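Local coordinates for sugar ABC transporter (Sugar-binding protein) (PDB 4YO7) that probably serves as the solute-binding component of an ABC transporter for sugars or related polyols, and holds myo-inositol in its cleft, at residues F58-Y61 with M62-M66; K191-I194 with E195-G199; Q287-T290 with S291-A295. All coordinates share one frame; numbering follows the deposited sequence.

Contact 1 (F58-Y61 with M62-M66); sequences FLTY and MQDAM. With INS (1,2,3,4,5,6-hexahydroxy-cyclohexane), chain F.
Leu-59 and Met-62 (selenomethionine) lie side by side along helix 57-70 and point the same way, with CD2 of Leu-59 3.9 Å from CE of Met-62. Met-62 leaves the backbone with CG anti to N (chi1 -168°) and bends only at its last torsion, which brings the methyl beyond selenium alongside the leucine branch. The two branches of Leu-59 divide the work: while CD2 packs on Met-62, CD1 turns to the ligand and approaches O1 of INS at 3.3 Å. Phe-58 meets the same inositol beside it, its CB 3.3 Å from O2 of INS and its ring turned obliquely to that hydroxyl. Thr-60 and Asp-64, one turn apart, also run side by side, CG2 of Thr-60 being 4.0 Å from OD2 of Asp-64; the threonine hydroxyl is bonded back to the backbone O of Asp-56. Beneath the side chains three of the four i to i+4 bonds are well formed, the shortest running from N of Gln-63 to O of Leu-59 at 2.8 Å, but the first, from N of Met-62 to O of Phe-58, is weak at 3.4 Å. Asp-56 OD1 accepts from the backbone N of Leu-59, and OD2 of the same carboxylate binds INS. A helix following strand 46-52, with its first turn against the ligand, is typical of the beta-alpha-beta unit that lines the cleft in periplasmic binding proteins of this fold.

Contact 2 (K191-I194 with E195-G199); sequences KQII and EEHDG. With NA (sodium ion), chain G.
Glu-195 closes on Lys-191 through the backbone, its N donating to O of Lys-191 at 2.9 Å, while its CG lies 3.1 Å from that same carbonyl oxygen. The extended glutamate chain lies against this oxygen, and the carboxylate meets the lysine side chain only near CB; NZ of Lys-191 and OE2 of Glu-195 stay 6.6 Å apart, NZ being bonded to OE1 of Gln-205. At Glu-196 the bonding shifts to i+3: its N donates to O of Ile-193 at 3.0 Å, from above the carbonyl plane, with only a weak bond left to O of Gln-192. Its side chain bends at chi2 (-62°), and water 1 bridges OE2 of Glu-196 and O of Gln-192, donating to both. His-197 leaves helical geometry. Its N reaches O of Ile-194 at 3.2 Å, again well out of the carbonyl plane, and its ring brings CD2 within 3.2 Å of O of Ile-193. The carbonyls of Ile-194 and His-197 converge on the sodium ion, at 2.5 Å from O of Ile-194 and 2.4 Å from O of His-197; waters 2, 3 and 4 and the carbonyl of Leu-200 complete its shell. Asp-198 receives water 2 at OD1 and water 3 at its backbone O, a second shell for the metal. The turn thus ends helix 181-195 and leads into strand 200-207, with Ile-193 packed on helix 150-164 and Ile-194 on strand 169-175.

Contact 3 (Q287-T290 with S291-A295); sequences QGAT and SVKVA
With its OG set anti to the carbonyl carbon (chi1 -68°), Ser-291 folds its hydroxyl back over the preceding turn and donates to O of Gln-287 at 2.8 Å. The serine N donates to the same oxygen at 3.0 Å, and the two donors reach it from opposite faces of the carbonyl plane, each tilted 31° from it. Val-294, with CG1 anti to its backbone N (chi1 171°), is left with CG2 facing back along the helix, 3.2 Å from O of Thr-290 and 4.0 Å from CG2 of Thr-290, whose side chain it crosses at a slant. The threonine hydroxyl donates to the backbone O of Gly-286, one turn back. Lys-293 drapes its aliphatic chain over O of Ala-289, CG coming to 3.3 Å, before a bend at chi4 delivers NZ to a salt bridge with Glu-69 of helix 57-70. The main-chain i to i+4 bonds run on unbroken to Val-294. The amide of Gln-287 is taken up by Gln-282 and Asn-133, two residues of the inositol pocket: NE2 donates to OE1 of Gln-282 and OE1 accepts from ND2 of Asn-133. An alanine in place of Ser-291 is likely to leave O of Gln-287 with the backbone N as its one remaining donor here, and a small gap against Ala-132 and Val-146. The chemistry is that of a helix with one face buried and its polar side chains satisfied: the serine hydroxyl is spent on its own backbone, which is consistent with this face lying against strands 129-132 and 144-147, while the glutamine, fixed at both ends of its amide, probably helps position the pocket residues it touches.

Contacts 1 and 3 are buried and belong to adjoining helices, 57-70 and 284-299, which pack directly: CG of Met-66 lies 3.3 Å from O of Gly-288, where the lack of a side chain at Gly-288 probably allows the close approach. Contact 2 sits at the surface on the opposite side of the chain's centre, its centre about 34 Å from that of contact 1 and about 37 Å from that of contact 3. Contact 1 offers apolar groups to the inositol, and contact 3 reaches the pocket indirectly, through the amide of Gln-287. In contact 2, by contrast, a helix ends in an ordered turn whose backbone carbonyls and waters gather round sodium at the surface.

Contact 1 (F58-Y61 with M62-M66)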
ATOM      1  N   PHE A  58       4.651  -5.509   2.563  1.00 12.02           N
ATOM      2  CA  PHE A  58       4.675  -4.990   1.204  1.00 10.51           C
ATOM      3  C   PHE A  58       5.802  -3.980   0.991  1.00 10.84           C
ATOM      4  O   PHE A  58       6.526  -4.037  -0.024  1.00 11.15           O
ATOM      5  CB  PHE A  58       3.321  -4.375   0.855  1.00 10.10           C
ATOM      6  CG  PHE A  58       3.296  -3.688  -0.479  1.00 10.49           C
ATOM      7  CD1 PHE A  58       3.031  -4.413  -1.637  1.00 14.12           C
ATOM      8  CD2 PHE A  58       3.570  -2.342  -0.593  1.00 12.73           C
ATOM      9  CE1 PHE A  58       3.013  -3.791  -2.876  1.00 13.73           C
ATOM     10  CE2 PHE A  58       3.558  -1.718  -1.850  1.00 14.57           C
ATOM     11  CZ  PHE A  58       3.276  -2.457  -2.975  1.00 13.86           C
ATOM     12  N   LEU A  59       5.993  -3.063   1.941  1.00 11.40           N
ATOM     13  CA  LEU A  59       6.935  -1.980   1.720  1.00  9.67           C
ATOM     14  C   LEU A  59       8.375  -2.483   1.709  1.00 11.37           C
ATOM     15  O   LEU A  59       9.255  -1.852   1.129  1.00 12.55           O
ATOM     16  CB  LEU A  59       6.743  -0.872   2.751  1.00  9.26           C
ATOM     17  CG  LEU A  59       5.523   0.015   2.507  1.00  9.08           C
ATOM     18  CD1 LEU A  59       5.385   0.973   3.662  1.00  8.86           C
ATOM     19  CD2 LEU A  59       5.563   0.782   1.147  1.00 11.07           C
ATOM     20  N   THR A  60       8.617  -3.639   2.311  1.00 10.65           N
ATOM     21  CA  THR A  60       9.956  -4.206   2.258  1.00 11.21           C
ATOM     22  C   THR A  60      10.335  -4.526   0.821  1.00 12.75           C
ATOM     23  O   THR A  60      11.470  -4.289   0.403  1.00 13.95           O
ATOM     24  CB  THR A  60      10.081  -5.456   3.146  1.00 15.82           C
ATOM     25  OG1 THR A  60       9.913  -5.056   4.506  1.00 18.01           O
ATOM     26  CG2 THR A  60      11.464  -6.111   2.997  1.00 20.51           C
ATOM     27  N   TYR A  61       9.383  -5.041   0.046  1.00 12.15           N
ATOM     28  CA  TYR A  61       9.652  -5.315  -1.361  1.00 12.05           C
ATOM     29  C   TYR A  61       9.917  -4.007  -2.110  1.00 11.86           C
ATOM     30  O   TYR A  61      10.770  -3.946  -2.996  1.00 13.60           O
ATOM     31  CB  TYR A  61       8.493  -6.065  -2.004  1.00 12.02           C
ATOM     32  CG  TYR A  61       8.298  -7.461  -1.465  1.00 12.61           C
ATOM     33  CD1 TYR A  61       9.105  -8.508  -1.884  1.00 18.06           C
ATOM     34  CD2 TYR A  61       7.316  -7.730  -0.530  1.00 13.54           C
ATOM     35  CE1 TYR A  61       8.934  -9.783  -1.380  1.00 22.15           C
ATOM     36  CE2 TYR A  61       7.137  -8.997  -0.025  1.00 20.83           C
ATOM     37  CZ  TYR A  61       7.948 -10.022  -0.457  1.00 22.34           C
ATOM     38  OH  TYR A  61       7.781 -11.304   0.040  1.00 19.90           O
HETATM   39  N   MSE A  62       9.195  -2.956  -1.740  1.00 10.71           N
HETATM   40  CA  MSE A  62       9.375  -1.679  -2.426  1.00 10.31           C
HETATM   41  C   MSE A  62      10.752  -1.118  -2.124  1.00 14.18           C
HETATM   42  O   MSE A  62      11.453  -0.673  -3.026  1.00 12.59           O
HETATM   43  CB  MSE A  62       8.302  -0.663  -2.030  1.00  9.67           C
HETATM   44  CG  MSE A  62       8.344   0.554  -2.972  1.00  9.38           C
HETATM   45 SE   MSE A  62       7.073   1.929  -2.390  1.00 21.03          SE
HETATM   46  CE  MSE A  62       8.145   2.778  -0.998  1.00  9.95           C
ATOM     47  N   GLN A  63      11.152  -1.167  -0.859  1.00 10.51           N
ATOM     48  CA  GLN A  63      12.474  -0.677  -0.444  1.00 12.85           C
ATOM     49  C   GLN A  63      13.607  -1.460  -1.112  1.00 12.89           C
ATOM     50  O   GLN A  63      14.584  -0.866  -1.551  1.00 13.11           O
ATOM     51  CB  GLN A  63      12.614  -0.760   1.068  1.00 12.44           C
ATOM     52  CG  GLN A  63      14.031  -0.456   1.647  1.00 19.85           C
ATOM     53  CD  GLN A  63      14.101   0.893   2.315  1.00 19.14           C
ATOM     54  OE1 GLN A  63      13.431   1.834   1.914  1.00 32.04           O
ATOM     55  NE2 GLN A  63      14.880   0.972   3.382  1.00 22.40           N
ATOM     56  N   ASP A  64      13.468  -2.782  -1.201  1.00 14.47           N
ATOM     57  CA  ASP A  64      14.492  -3.601  -1.870  1.00 15.27           C
ATOM     58  C   ASP A  64      14.604  -3.199  -3.341  1.00 15.41           C
ATOM     59  O   ASP A  64      15.712  -3.161  -3.909  1.00 14.64           O
ATOM     60  CB  ASP A  64      14.170  -5.099  -1.766  1.00 17.34           C
ATOM     61  CG  ASP A  64      14.373  -5.658  -0.358  1.00 34.12           C
ATOM     62  OD1 ASP A  64      14.997  -4.978   0.487  1.00 36.57           O
ATOM     63  OD2 ASP A  64      13.923  -6.797  -0.106  1.00 34.40           O
ATOM     64  N   ALA A  65      13.466  -2.890  -3.957  1.00 12.45           N
ATOM     65  CA  ALA A  65      13.462  -2.457  -5.356  1.00 16.27           C
ATOM     66  C   ALA A  65      14.116  -1.074  -5.513  1.00 12.97           C
ATOM     67  O   ALA A  65      14.813  -0.837  -6.511  1.00 12.29           O
ATOM     68  CB  ALA A  65      12.050  -2.436  -5.912  1.00 13.05           C
HETATM   69  N   MSE A  66      13.908  -0.176  -4.540  1.00 11.13           N
HETATM   70  CA  MSE A  66      14.576   1.137  -4.563  1.00 10.79           C
HETATM   71  C   MSE A  66      16.083   0.952  -4.469  1.00 14.28           C
HETATM   72  O   MSE A  66      16.840   1.578  -5.208  1.00 12.10           O
HETATM   73  CB  MSE A  66      14.072   2.061  -3.434  1.00 10.12           C
HETATM   74  CG  MSE A  66      12.632   2.407  -3.596  1.00  9.67           C
HETATM   75 SE   MSE A  66      12.134   3.863  -2.392  1.00 24.02          SE
HETATM   76  CE  MSE A  66      12.210   2.966  -0.713  1.00 20.00           C
TER
HETATM   77  C1  INS F 405       1.074  -0.079   3.504  1.00  7.14           C
HETATM   78  C2  INS F 405       1.091  -1.604   3.519  1.00  7.73           C
HETATM   79  C3  INS F 405      -0.096  -2.117   2.705  1.00  7.59           C
HETATM   80  C4  INS F 405      -0.036  -1.618   1.256  1.00  7.38           C
HETATM   81  C5  INS F 405      -0.004  -0.075   1.254  1.00  6.72           C
HETATM   82  C6  INS F 405       1.176   0.425   2.074  1.00  7.07           C
HETATM   83  O1  INS F 405       2.205   0.451   4.250  1.00  8.46           O
HETATM   84  O2  INS F 405       2.310  -2.032   2.915  1.00  9.50           O
HETATM   85  O3  INS F 405      -0.036  -3.573   2.757  1.00  9.03           O
HETATM   86  O4  INS F 405      -1.219  -2.027   0.553  1.00  7.59           O
HETATM   87  O5  INS F 405       0.171   0.368  -0.103  1.00  6.97           O
HETATM   88  O6  INS F 405       1.116   1.904   2.099  1.00  7.20           O

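Contact 2 (K191-I194 with E195-G199)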
ATOM      1  N   LYS A 191     -17.311  -0.186  -0.550  1.00 10.98           N
ATOM      2  CA  LYS A 191     -18.678   0.240  -0.286  1.00  9.14           C
ATOM      3  C   LYS A 191     -19.421   0.709  -1.533  1.00 13.22           C
ATOM      4  O   LYS A 191     -20.648   0.589  -1.599  1.00 14.28           O
ATOM      5  CB  LYS A 191     -18.696   1.327   0.784  1.00 14.06           C
ATOM      6  CG  LYS A 191     -18.300   0.759   2.141  1.00 15.96           C
ATOM      7  CD  LYS A 191     -18.504   1.737   3.284  1.00 17.01           C
ATOM      8  CE  LYS A 191     -18.187   1.092   4.630  1.00 22.34           C
ATOM      9  NZ  LYS A 191     -18.550   1.975   5.783  1.00 20.32           N
ATOM     10  N   GLN A 192     -18.708   1.237  -2.520  1.00 12.12           N
ATOM     11  CA  GLN A 192     -19.371   1.665  -3.752  1.00 11.10           C
ATOM     12  C   GLN A 192     -19.930   0.458  -4.490  1.00 16.91           C
ATOM     13  O   GLN A 192     -21.019   0.548  -5.083  1.00 17.21           O
ATOM     14  CB  GLN A 192     -18.417   2.459  -4.635  1.00 14.14           C
ATOM     15  CG  GLN A 192     -18.260   3.914  -4.149  1.00 15.27           C
ATOM     16  CD  GLN A 192     -17.363   4.759  -5.036  1.00 27.56           C
ATOM     17  OE1 GLN A 192     -17.003   4.355  -6.141  1.00 25.70           O
ATOM     18  NE2 GLN A 192     -17.018   5.957  -4.560  1.00 26.26           N
ATOM     19  N   ILE A 193     -19.223  -0.672  -4.433  1.00 13.93           N
ATOM     20  CA  ILE A 193     -19.713  -1.893  -5.072  1.00 13.98           C
ATOM     21  C   ILE A 193     -20.857  -2.455  -4.241  1.00 11.35           C
ATOM     22  O   ILE A 193     -21.873  -2.928  -4.768  1.00 16.35           O
ATOM     23  CB  ILE A 193     -18.612  -2.978  -5.231  1.00 14.47           C
ATOM     24  CG1 ILE A 193     -17.456  -2.496  -6.121  1.00 15.00           C
ATOM     25  CG2 ILE A 193     -19.219  -4.295  -5.759  1.00 18.54           C
ATOM     26  CD1 ILE A 193     -17.849  -2.033  -7.525  1.00 17.46           C
ATOM     27  N   ILE A 194     -20.703  -2.422  -2.928  1.00 11.50           N
ATOM     28  CA  ILE A 194     -21.704  -3.002  -2.055  1.00 11.40           C
ATOM     29  C   ILE A 194     -23.024  -2.249  -2.223  1.00 17.15           C
ATOM     30  O   ILE A 194     -24.092  -2.852  -2.188  1.00 16.24           O
ATOM     31  CB  ILE A 194     -21.213  -2.997  -0.584  1.00 16.39           C
ATOM     32  CG1 ILE A 194     -20.129  -4.065  -0.411  1.00 12.86           C
ATOM     33  CG2 ILE A 194     -22.383  -3.247   0.380  1.00 14.21           C
ATOM     34  CD1 ILE A 194     -19.265  -3.935   0.862  1.00 10.87           C
ATOM     35  N   GLU A 195     -22.943  -0.935  -2.436  1.00 13.55           N
ATOM     36  CA  GLU A 195     -24.137  -0.092  -2.566  1.00 14.28           C
ATOM     37  C   GLU A 195     -24.854  -0.309  -3.908  1.00 13.93           C
ATOM     38  O   GLU A 195     -26.025   0.050  -4.057  1.00 17.99           O
ATOM     39  CB  GLU A 195     -23.765   1.378  -2.384  1.00 21.98           C
ATOM     40  CG  GLU A 195     -23.506   1.697  -0.899  1.00 48.03           C
ATOM     41  CD  GLU A 195     -22.749   2.995  -0.661  1.00 63.00           C
ATOM     42  OE1 GLU A 195     -22.594   3.794  -1.611  1.00 69.28           O
ATOM     43  OE2 GLU A 195     -22.298   3.210   0.489  1.00 64.01           O
ATOM     44  N   GLU A 196     -24.151  -0.916  -4.860  1.00 13.42           N
ATOM     45  CA  GLU A 196     -24.721  -1.288  -6.153  1.00 13.60           C
ATOM     46  C   GLU A 196     -25.611  -2.531  -6.098  1.00 15.91           C
ATOM     47  O   GLU A 196     -26.288  -2.832  -7.092  1.00 21.46           O
ATOM     48  CB  GLU A 196     -23.604  -1.535  -7.176  1.00 19.94           C
ATOM     49  CG  GLU A 196     -22.940  -0.274  -7.708  1.00 22.71           C
ATOM     50  CD  GLU A 196     -23.909   0.622  -8.459  1.00 37.05           C
ATOM     51  OE1 GLU A 196     -24.461   0.175  -9.487  1.00 37.37           O
ATOM     52  OE2 GLU A 196     -24.130   1.768  -8.012  1.00 35.82           O
ATOM     53  N   HIS A 197     -25.643  -3.230  -4.955  1.00 16.29           N
ATOM     54  CA  HIS A 197     -26.348  -4.515  -4.860  1.00 20.37           C
ATOM     55  C   HIS A 197     -27.150  -4.692  -3.576  1.00 20.14           C
ATOM     56  O   HIS A 197     -26.595  -4.767  -2.496  1.00 15.30           O
ATOM     57  CB  HIS A 197     -25.343  -5.657  -4.995  1.00 18.91           C
ATOM     58  CG  HIS A 197     -24.549  -5.607  -6.263  1.00 19.16           C
ATOM     59  ND1 HIS A 197     -25.081  -5.978  -7.482  1.00 23.06           N
ATOM     60  CD2 HIS A 197     -23.277  -5.209  -6.511  1.00 15.73           C
ATOM     61  CE1 HIS A 197     -24.167  -5.816  -8.425  1.00 22.45           C
ATOM     62  NE2 HIS A 197     -23.063  -5.351  -7.867  1.00 15.42           N
ATOM     63  N   ASP A 198     -28.471  -4.779  -3.696  1.00 16.66           N
ATOM     64  CA  ASP A 198     -29.315  -4.799  -2.508  1.00 18.20           C
ATOM     65  C   ASP A 198     -29.041  -5.989  -1.586  1.00 17.71           C
ATOM     66  O   ASP A 198     -29.219  -5.876  -0.373  1.00 19.21           O
ATOM     67  CB  ASP A 198     -30.783  -4.777  -2.921  1.00 25.51           C
ATOM     68  CG  ASP A 198     -31.197  -3.430  -3.493  1.00 31.61           C
ATOM     69  OD1 ASP A 198     -30.461  -2.445  -3.273  1.00 30.83           O
ATOM     70  OD2 ASP A 198     -32.250  -3.357  -4.157  1.00 43.33           O
ATOM     71  N   GLY A 199     -28.585  -7.109  -2.145  1.00 17.99           N
ATOM     72  CA  GLY A 199     -28.311  -8.302  -1.352  1.00 16.82           C
ATOM     73  C   GLY A 199     -26.958  -8.305  -0.658  1.00 16.85           C
ATOM     74  O   GLY A 199     -26.670  -9.210   0.138  1.00 20.66           O
TER
HETATM   75 NA    NA G 406     -26.057  -3.162  -0.760  1.00 16.83          NA
HETATM   76  O   HOH W   1     -22.301   2.794  -5.810  1.00 29.50           O
HETATM   77  O   HOH W   2     -27.505  -1.723  -2.011  1.00 22.00           O
HETATM   78  O   HOH W   3     -28.157  -3.348   0.565  1.00 32.14           O
HETATM   79  O   HOH W   4     -25.482  -1.579   0.887  1.00 24.20           O

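Contact 3 (Q287-T290 with S291-A295)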
ATOM      1  N   GLN A 287       6.816   0.551  -8.247  1.00 10.96           N
ATOM      2  CA  GLN A 287       6.799   1.756  -7.438  1.00  7.99           C
ATOM      3  C   GLN A 287       8.180   2.135  -6.929  1.00  9.36           C
ATOM      4  O   GLN A 287       8.574   3.300  -7.013  1.00  9.16           O
ATOM      5  CB  GLN A 287       5.827   1.605  -6.266  1.00  8.50           C
ATOM      6  CG  GLN A 287       4.371   1.521  -6.718  1.00  9.35           C
ATOM      7  CD  GLN A 287       3.413   1.370  -5.560  1.00 10.12           C
ATOM      8  OE1 GLN A 287       3.805   1.441  -4.401  1.00 11.54           O
ATOM      9  NE2 GLN A 287       2.161   1.141  -5.874  1.00 10.43           N
ATOM     10  N   GLY A 288       8.932   1.161  -6.411  1.00 12.40           N
ATOM     11  CA  GLY A 288      10.242   1.463  -5.871  1.00  9.52           C
ATOM     12  C   GLY A 288      11.243   1.895  -6.933  1.00  8.47           C
ATOM     13  O   GLY A 288      11.890   2.932  -6.779  1.00  9.80           O
ATOM     14  N   ALA A 289      11.351   1.143  -8.031  1.00  9.46           N
ATOM     15  CA  ALA A 289      12.289   1.489  -9.107  1.00 12.59           C
ATOM     16  C   ALA A 289      11.919   2.808  -9.740  1.00 12.83           C
ATOM     17  O   ALA A 289      12.784   3.648  -9.989  1.00 11.75           O
ATOM     18  CB  ALA A 289      12.328   0.409 -10.166  1.00 14.23           C
ATOM     19  N   THR A 290      10.629   3.015  -9.969  1.00 11.22           N
ATOM     20  CA  THR A 290      10.202   4.246 -10.624  1.00 11.58           C
ATOM     21  C   THR A 290      10.417   5.468  -9.735  1.00  9.25           C
ATOM     22  O   THR A 290      10.811   6.540 -10.231  1.00  9.96           O
ATOM     23  CB  THR A 290       8.726   4.159 -11.074  1.00 12.83           C
ATOM     24  OG1 THR A 290       8.563   3.043 -11.961  1.00 14.24           O
ATOM     25  CG2 THR A 290       8.322   5.403 -11.829  1.00 12.23           C
ATOM     26  N   SER A 291      10.197   5.328  -8.429  1.00 10.35           N
ATOM     27  CA  SER A 291      10.436   6.450  -7.514  1.00  9.01           C
ATOM     28  C   SER A 291      11.898   6.899  -7.588  1.00 10.69           C
ATOM     29  O   SER A 291      12.196   8.085  -7.629  1.00  8.71           O
ATOM     30  CB  SER A 291      10.088   6.064  -6.070  1.00  7.04           C
ATOM     31  OG  SER A 291       8.703   5.869  -5.927  1.00 13.74           O
ATOM     32  N   VAL A 292      12.802   5.929  -7.594  1.00  8.15           N
ATOM     33  CA  VAL A 292      14.218   6.240  -7.724  1.00  8.79           C
ATOM     34  C   VAL A 292      14.544   6.907  -9.070  1.00 10.94           C
ATOM     35  O   VAL A 292      15.285   7.899  -9.113  1.00  9.65           O
ATOM     36  CB  VAL A 292      15.086   4.982  -7.530  1.00 12.15           C
ATOM     37  CG1 VAL A 292      16.539   5.258  -7.873  1.00 11.25           C
ATOM     38  CG2 VAL A 292      14.989   4.558  -6.091  1.00 11.32           C
ATOM     39  N   LYS A 293      13.989   6.385 -10.155  1.00 12.21           N
ATOM     40  CA  LYS A 293      14.246   6.951 -11.467  1.00  8.57           C
ATOM     41  C   LYS A 293      13.773   8.402 -11.561  1.00  8.33           C
ATOM     42  O   LYS A 293      14.458   9.261 -12.125  1.00 11.44           O
ATOM     43  CB  LYS A 293      13.578   6.102 -12.561  1.00 11.46           C
ATOM     44  CG  LYS A 293      14.189   4.745 -12.745  1.00 14.06           C
ATOM     45  CD  LYS A 293      13.376   3.945 -13.775  1.00 25.55           C
ATOM     46  CE  LYS A 293      13.744   2.481 -13.827  1.00 39.42           C
ATOM     47  NZ  LYS A 293      14.980   2.242 -14.611  1.00 51.34           N
ATOM     48  N   VAL A 294      12.594   8.664 -11.006  1.00  8.43           N
ATOM     49  CA  VAL A 294      12.021   9.989 -11.043  1.00  8.86           C
ATOM     50  C   VAL A 294      12.850  10.954 -10.189  1.00  7.81           C
ATOM     51  O   VAL A 294      13.096  12.094 -10.575  1.00  7.66           O
ATOM     52  CB  VAL A 294      10.558   9.938 -10.588  1.00  8.98           C
ATOM     53  CG1 VAL A 294       9.972  11.323 -10.401  1.00 12.38           C
ATOM     54  CG2 VAL A 294       9.749   9.170 -11.641  1.00 15.78           C
ATOM     55  N   ALA A 295      13.286  10.487  -9.024  1.00  8.35           N
ATOM     56  CA  ALA A 295      14.090  11.301  -8.128  1.00  9.73           C
ATOM     57  C   ALA A 295      15.418  11.665  -8.767  1.00  9.56           C
ATOM     58  O   ALA A 295      15.887  12.802  -8.683  1.00 10.62           O
ATOM     59  CB  ALA A 295      14.316  10.559  -6.804  1.00  9.43           C
TER